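Local coordinates for protein succinylglutamate desuccinylase/aspartoacylase (Ruegeria sp. TM1040, PDB 3NA6) that probably acts as a zinc-dependent amidohydrolase of the succinylglutamate desuccinylase/aspartoacylase family, removing acyl groups from N-acylated amino acids, at residues A127-F130 against Q131-L135; G193-D196 against T197-E201. All coordinates share one frame; numbering follows the deposited sequence.

Contact 1: A127-F130 against Q131-L135; sequences ADYF and QRTLL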
ATOM      1  N   ALA A 127       7.792 -10.804 -24.523  1.00 21.27           N
ATOM      2  CA  ALA A 127       7.043 -11.358 -25.642  1.00 21.12           C
ATOM      3  C   ALA A 127       7.749 -11.114 -26.975  1.00 21.67           C
ATOM      4  O   ALA A 127       7.892 -12.023 -27.799  1.00 20.05           O
ATOM      5  CB  ALA A 127       5.630 -10.767 -25.693  1.00 17.93           C
ATOM      6  N   ASP A 128       8.221  -9.900 -27.174  1.00 20.81           N
ATOM      7  CA  ASP A 128       8.901  -9.559 -28.416  1.00 23.75           C
ATOM      8  C   ASP A 128      10.177 -10.388 -28.644  1.00 23.08           C
ATOM      9  O   ASP A 128      10.500 -10.750 -29.771  1.00 22.58           O
ATOM     10  CB  ASP A 128       9.242  -8.066 -28.458  1.00 25.08           C
ATOM     11  CG  ASP A 128       9.999  -7.693 -29.701  1.00 25.28           C
ATOM     12  OD1 ASP A 128       9.350  -7.516 -30.765  1.00 25.41           O
ATOM     13  OD2 ASP A 128      11.236  -7.634 -29.614  1.00 24.24           O
ATOM     14  N   TYR A 129      10.908 -10.659 -27.576  1.00 23.67           N
ATOM     15  CA  TYR A 129      12.126 -11.446 -27.679  1.00 21.70           C
ATOM     16  C   TYR A 129      11.790 -12.888 -28.055  1.00 19.73           C
ATOM     17  O   TYR A 129      12.494 -13.519 -28.839  1.00 20.05           O
ATOM     18  CB  TYR A 129      12.930 -11.392 -26.367  1.00 21.51           C
ATOM     19  CG  TYR A 129      14.264 -12.078 -26.456  1.00 22.11           C
ATOM     20  CD1 TYR A 129      15.326 -11.498 -27.143  1.00 21.92           C
ATOM     21  CD2 TYR A 129      14.468 -13.297 -25.865  1.00 22.10           C
ATOM     22  CE1 TYR A 129      16.536 -12.144 -27.229  1.00 25.67           C
ATOM     23  CE2 TYR A 129      15.672 -13.922 -25.937  1.00 22.41           C
ATOM     24  CZ  TYR A 129      16.685 -13.363 -26.622  1.00 23.64           C
ATOM     25  OH  TYR A 129      17.874 -14.026 -26.684  1.00 23.82           O
ATOM     26  N   PHE A 130      10.732 -13.427 -27.458  1.00 17.86           N
ATOM     27  CA  PHE A 130      10.285 -14.767 -27.811  1.00 18.57           C
ATOM     28  C   PHE A 130       9.758 -14.801 -29.232  1.00 19.58           C
ATOM     29  O   PHE A 130      10.106 -15.700 -29.981  1.00 23.21           O
ATOM     30  CB  PHE A 130       9.284 -15.325 -26.777  1.00 18.30           C
ATOM     31  CG  PHE A 130       9.972 -15.919 -25.548  1.00 19.92           C
ATOM     32  CD1 PHE A 130      10.698 -15.091 -24.684  1.00 19.96           C
ATOM     33  CD2 PHE A 130       9.966 -17.272 -25.313  1.00 24.85           C
ATOM     34  CE1 PHE A 130      11.359 -15.591 -23.625  1.00 19.06           C
ATOM     35  CE2 PHE A 130      10.641 -17.798 -24.230  1.00 22.29           C
ATOM     36  CZ  PHE A 130      11.323 -16.958 -23.378  1.00 23.35           C
ATOM     37  N   GLN A 131       8.929 -13.828 -29.603  1.00 21.64           N
ATOM     38  CA  GLN A 131       8.349 -13.761 -30.953  1.00 22.60           C
ATOM     39  C   GLN A 131       9.401 -13.701 -32.064  1.00 24.89           C
ATOM     40  O   GLN A 131       9.325 -14.453 -33.029  1.00 25.00           O
ATOM     41  CB  GLN A 131       7.477 -12.515 -31.074  1.00 21.93           C
ATOM     42  CG  GLN A 131       6.764 -12.320 -32.430  1.00 21.28           C
ATOM     43  CD  GLN A 131       5.575 -13.250 -32.628  1.00 30.23           C
ATOM     44  OE1 GLN A 131       4.784 -13.474 -31.711  1.00 26.39           O
ATOM     45  NE2 GLN A 131       5.454 -13.807 -33.835  1.00 20.31           N
ATOM     46  N   ARG A 132      10.383 -12.813 -31.917  1.00 24.60           N
ATOM     47  CA  ARG A 132      11.322 -12.515 -33.010  1.00 27.47           C
ATOM     48  C   ARG A 132      12.694 -13.163 -32.879  1.00 25.98           C
ATOM     49  O   ARG A 132      13.401 -13.276 -33.874  1.00 27.05           O
ATOM     50  CB  ARG A 132      11.473 -10.995 -33.178  1.00 27.21           C
ATOM     51  CG  ARG A 132      10.154 -10.334 -33.648  1.00 26.12           C
ATOM     52  CD  ARG A 132      10.348  -8.929 -34.207  1.00 26.78           C
ATOM     53  NE  ARG A 132      10.907  -8.072 -33.168  1.00 26.76           N
ATOM     54  CZ  ARG A 132      11.966  -7.280 -33.286  1.00 34.43           C
ATOM     55  NH1 ARG A 132      12.586  -7.127 -34.450  1.00 35.58           N
ATOM     56  NH2 ARG A 132      12.376  -6.601 -32.232  1.00 27.36           N
ATOM     57  N   THR A 133      13.090 -13.601 -31.685  1.00 23.89           N
ATOM     58  CA  THR A 133      14.420 -14.160 -31.522  1.00 22.30           C
ATOM     59  C   THR A 133      14.373 -15.637 -31.191  1.00 22.42           C
ATOM     60  O   THR A 133      14.955 -16.433 -31.907  1.00 23.11           O
ATOM     61  CB  THR A 133      15.262 -13.378 -30.477  1.00 26.51           C
ATOM     62  OG1 THR A 133      15.285 -12.006 -30.858  1.00 20.94           O
ATOM     63  CG2 THR A 133      16.701 -13.903 -30.411  1.00 25.20           C
ATOM     64  N   LEU A 134      13.673 -16.033 -30.130  1.00 20.35           N
ATOM     65  CA  LEU A 134      13.704 -17.416 -29.727  1.00 21.27           C
ATOM     66  C   LEU A 134      12.824 -18.339 -30.586  1.00 22.06           C
ATOM     67  O   LEU A 134      13.292 -19.372 -31.063  1.00 22.86           O
ATOM     68  CB  LEU A 134      13.371 -17.552 -28.250  1.00 23.52           C
ATOM     69  CG  LEU A 134      14.340 -16.896 -27.269  1.00 24.01           C
ATOM     70  CD1 LEU A 134      13.915 -17.255 -25.846  1.00 23.30           C
ATOM     71  CD2 LEU A 134      15.779 -17.397 -27.574  1.00 18.71           C
ATOM     72  N   LEU A 135      11.558 -17.997 -30.763  1.00 24.70           N
ATOM     73  CA  LEU A 135      10.650 -18.857 -31.546  1.00 24.59           C
ATOM     74  C   LEU A 135      11.186 -19.146 -32.950  1.00 23.75           C
ATOM     75  O   LEU A 135      11.092 -20.275 -33.400  1.00 23.17           O
ATOM     76  CB  LEU A 135       9.210 -18.309 -31.636  1.00 25.18           C
ATOM     77  CG  LEU A 135       8.327 -18.633 -30.409  1.00 27.10           C
ATOM     78  CD1 LEU A 135       6.937 -17.941 -30.464  1.00 20.04           C
ATOM     79  CD2 LEU A 135       8.206 -20.138 -30.311  1.00 19.31           C
TER
HETATM   80  O   HOH W   1      13.370 -10.066 -30.498  1.00 26.91           O

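Contact 2: G193-D196 against T197-E201; sequences GMYD and TAVEE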
ATOM      1  N   GLY A 193      -3.333 -12.402 -29.569  1.00 35.34           N
ATOM      2  CA  GLY A 193      -2.321 -12.077 -28.568  1.00 32.75           C
ATOM      3  C   GLY A 193      -1.733 -13.220 -27.749  1.00 31.69           C
ATOM      4  O   GLY A 193      -0.830 -13.003 -26.959  1.00 28.48           O
HETATM    5  N   MSE A 194      -2.251 -14.436 -27.924  1.00 28.88           N
HETATM    6  CA  MSE A 194      -1.764 -15.561 -27.165  1.00 27.35           C
HETATM    7  C   MSE A 194      -0.452 -16.156 -27.699  1.00 26.05           C
HETATM    8  O   MSE A 194      -0.156 -16.138 -28.902  1.00 24.47           O
HETATM    9  CB  MSE A 194      -2.842 -16.627 -27.053  1.00 27.42           C
HETATM   10  CG  MSE A 194      -3.878 -16.300 -25.957  1.00 36.89           C
HETATM   11 SE   MSE A 194      -5.127 -17.742 -25.891  0.75 41.14          SE
HETATM   12  CE  MSE A 194      -4.199 -18.953 -24.753  1.00 32.75           C
ATOM     13  N   TYR A 195       0.344 -16.649 -26.759  1.00 24.22           N
ATOM     14  CA  TYR A 195       1.555 -17.369 -27.052  1.00 24.38           C
ATOM     15  C   TYR A 195       1.275 -18.542 -27.970  1.00 24.22           C
ATOM     16  O   TYR A 195       1.975 -18.724 -28.942  1.00 25.24           O
ATOM     17  CB  TYR A 195       2.206 -17.863 -25.774  1.00 20.35           C
ATOM     18  CG  TYR A 195       3.556 -18.480 -26.011  1.00 18.45           C
ATOM     19  CD1 TYR A 195       4.585 -17.757 -26.578  1.00 24.24           C
ATOM     20  CD2 TYR A 195       3.807 -19.791 -25.647  1.00 24.13           C
ATOM     21  CE1 TYR A 195       5.834 -18.332 -26.776  1.00 22.43           C
ATOM     22  CE2 TYR A 195       5.035 -20.362 -25.853  1.00 23.83           C
ATOM     23  CZ  TYR A 195       6.044 -19.633 -26.399  1.00 26.04           C
ATOM     24  OH  TYR A 195       7.262 -20.241 -26.590  1.00 24.01           O
ATOM     25  N   ASP A 196       0.242 -19.315 -27.673  1.00 24.47           N
ATOM     26  CA  ASP A 196      -0.098 -20.469 -28.502  1.00 27.05           C
ATOM     27  C   ASP A 196      -0.263 -20.063 -29.958  1.00 26.54           C
ATOM     28  O   ASP A 196       0.206 -20.755 -30.852  1.00 28.48           O
ATOM     29  CB  ASP A 196      -1.394 -21.131 -28.051  1.00 28.72           C
ATOM     30  CG  ASP A 196      -1.352 -21.647 -26.600  1.00 36.01           C
ATOM     31  OD1 ASP A 196      -0.260 -21.926 -26.047  1.00 47.13           O
ATOM     32  OD2 ASP A 196      -2.449 -21.789 -26.021  1.00 47.04           O
ATOM     33  N   THR A 197      -0.956 -18.956 -30.188  1.00 27.07           N
ATOM     34  CA  THR A 197      -1.141 -18.433 -31.550  1.00 28.04           C
ATOM     35  C   THR A 197       0.191 -18.040 -32.213  1.00 26.38           C
ATOM     36  O   THR A 197       0.423 -18.338 -33.377  1.00 24.98           O
ATOM     37  CB  THR A 197      -2.171 -17.298 -31.528  1.00 27.81           C
ATOM     38  OG1 THR A 197      -3.324 -17.765 -30.821  1.00 34.68           O
ATOM     39  CG2 THR A 197      -2.578 -16.844 -32.929  1.00 28.49           C
ATOM     40  N   ALA A 198       1.079 -17.409 -31.458  1.00 24.57           N
ATOM     41  CA  ALA A 198       2.393 -17.037 -31.956  1.00 24.34           C
ATOM     42  C   ALA A 198       3.137 -18.266 -32.517  1.00 26.16           C
ATOM     43  O   ALA A 198       3.752 -18.195 -33.582  1.00 24.45           O
ATOM     44  CB  ALA A 198       3.223 -16.382 -30.832  1.00 24.02           C
ATOM     45  N   VAL A 199       3.059 -19.383 -31.798  1.00 21.51           N
ATOM     46  CA  VAL A 199       3.722 -20.616 -32.225  1.00 21.31           C
ATOM     47  C   VAL A 199       3.023 -21.238 -33.431  1.00 23.27           C
ATOM     48  O   VAL A 199       3.643 -21.475 -34.469  1.00 26.28           O
ATOM     49  CB  VAL A 199       3.787 -21.634 -31.091  1.00 17.26           C
ATOM     50  CG1 VAL A 199       4.520 -22.910 -31.563  1.00 19.46           C
ATOM     51  CG2 VAL A 199       4.453 -20.994 -29.865  1.00 16.54           C
ATOM     52  N   GLU A 200       1.729 -21.441 -33.301  1.00 22.76           N
ATOM     53  CA  GLU A 200       0.948 -22.139 -34.291  1.00 25.50           C
ATOM     54  C   GLU A 200       0.874 -21.415 -35.635  1.00 23.27           C
ATOM     55  O   GLU A 200       0.902 -22.046 -36.697  1.00 23.36           O
ATOM     56  CB  GLU A 200      -0.451 -22.386 -33.737  1.00 23.81           C
ATOM     57  CG  GLU A 200      -0.458 -23.420 -32.655  1.00 26.14           C
ATOM     58  CD  GLU A 200      -1.742 -23.358 -31.823  1.00 33.04           C
ATOM     59  OE1 GLU A 200      -2.539 -22.420 -32.043  1.00 27.05           O
ATOM     60  OE2 GLU A 200      -1.935 -24.237 -30.954  1.00 32.63           O
ATOM     61  N   GLU A 201       0.794 -20.095 -35.616  1.00 24.25           N
ATOM     62  CA  GLU A 201       0.696 -19.379 -36.887  1.00 24.42           C
ATOM     63  C   GLU A 201       1.998 -19.382 -37.678  1.00 23.48           C
ATOM     64  O   GLU A 201       1.982 -19.097 -38.888  1.00 21.95           O
ATOM     65  CB  GLU A 201       0.094 -17.968 -36.712  1.00 26.41           C
ATOM     66  CG  GLU A 201       1.071 -16.945 -36.188  1.00 36.76           C
ATOM     67  CD  GLU A 201       0.475 -15.522 -36.048  1.00 47.30           C
ATOM     68  OE1 GLU A 201      -0.716 -15.297 -36.404  1.00 44.60           O
ATOM     69  OE2 GLU A 201       1.229 -14.640 -35.566  1.00 34.69           O
TER

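Contact 1: A127-F130 against Q131-L135
Along 127-135 the backbone bonding widens from i to i+4 to i to i+5: Gln-131 N bonds Ala-127 O and Arg-132 N bonds Asp-128 O in the first pattern, but Tyr-129 O accepts from both Thr-133 N (2.9 Å) and Leu-134 N (3.1 Å), and Leu-135 N reaches Phe-130 O, five residues back. The doubled acceptor is used unequally, for Leu-134 N lies in the carbonyl plane whereas Thr-133 N sits 39° above it. Asp-128 and Arg-132 form a side-on, two-nitrogen salt bridge, NE to OD1 at 2.9 Å and NH2 to OD2 at 3.0 Å, with the carboxylate and guanidinium planes 43° apart. The bend at chi3 of Arg-132 (-61°) turns the guanidinium edge to the acid; Asn-5 ND2 also bonds Asp-128 OD2, and Lys-3 O accepts from Arg-132 NH2. A water joins Asp-128 O to Thr-133 OG1. On the apolar side Leu-134 CD1 lies over the centre of the Phe-130 ring, 3.6 Å from its centroid, a CH-pi contact. Thr-133 CB covers the Tyr-129 ring nearer its rim, while Leu-134 CG approaches Tyr-129 CE2 at 3.5 Å. Paired i to i+5 bonds identify a pi-type turn, here toward the C-terminal end of helix 122-134.

Contact 2: G193-D196 against T197-E201
Three backbone bonds link 193-196 to 197-201: Glu-200 N to Asp-196 O at 3.0 Å, the straightest with an N-H...O angle of 169°, then Val-199 N to Tyr-195 O and Ala-198 N to Met-194 O, both at 3.1 Å. Met-194, a selenomethionine, occupies the N-cap position, and its carbonyl opens the series of i to i+4 bonds. Thr-197 OG1 turns back to bond Ser-191 O, tying the first turn to the preceding loop. Glu-200 runs out extended past the Asp-196 carbonyl, its CG 3.3 Å from Asp-196 O, to bring OE2 to His-160 ND1. The carboxylates of Asp-196 and Glu-200 stay apart, with OD2 of the former 5.5 Å from OE2 of the latter. In the packing layer, Val-199 CG2 stands over one face of the Tyr-195 ring, 4.2 Å from the centroid and offset toward the rim, a CH-pi contact. This methyl is anti to the carbonyl carbon of Val-199, which directs it back along the helix to the ring one turn earlier. Tyr-195 also meets Phe-91 edge-to-face and rests on strand 51-55, Val-199 touches strands 140-143 and 205-210, and Asp-196 and Glu-200 pack on Leu-206, seating helix 195-200 against the central mixed sheet.

Overall arrangement
Contacts 1 and 2 have centres 11 Å apart and meet directly through side chains. Leu-135 is the main bridge: its CD2 lies 3.8 Å from Tyr-195 OH and 3.9 Å from Val-199 CG2, and its CD1 is 4.0 Å from Ala-198 CB. Gln-131 OE1 adds packing at 3.4 Å on that same CB. Both contacts also lean on Leu-53 of strand 51-55, and Phe-91 meets Phe-130 of the first and Tyr-195 of the second, evidence of a shared helix-sheet layer. In contact 2 the side chain of Asp-196 lies near, without touching, His-59, Glu-62 and His-145, whose donors face a vacant point and may form an empty metal site.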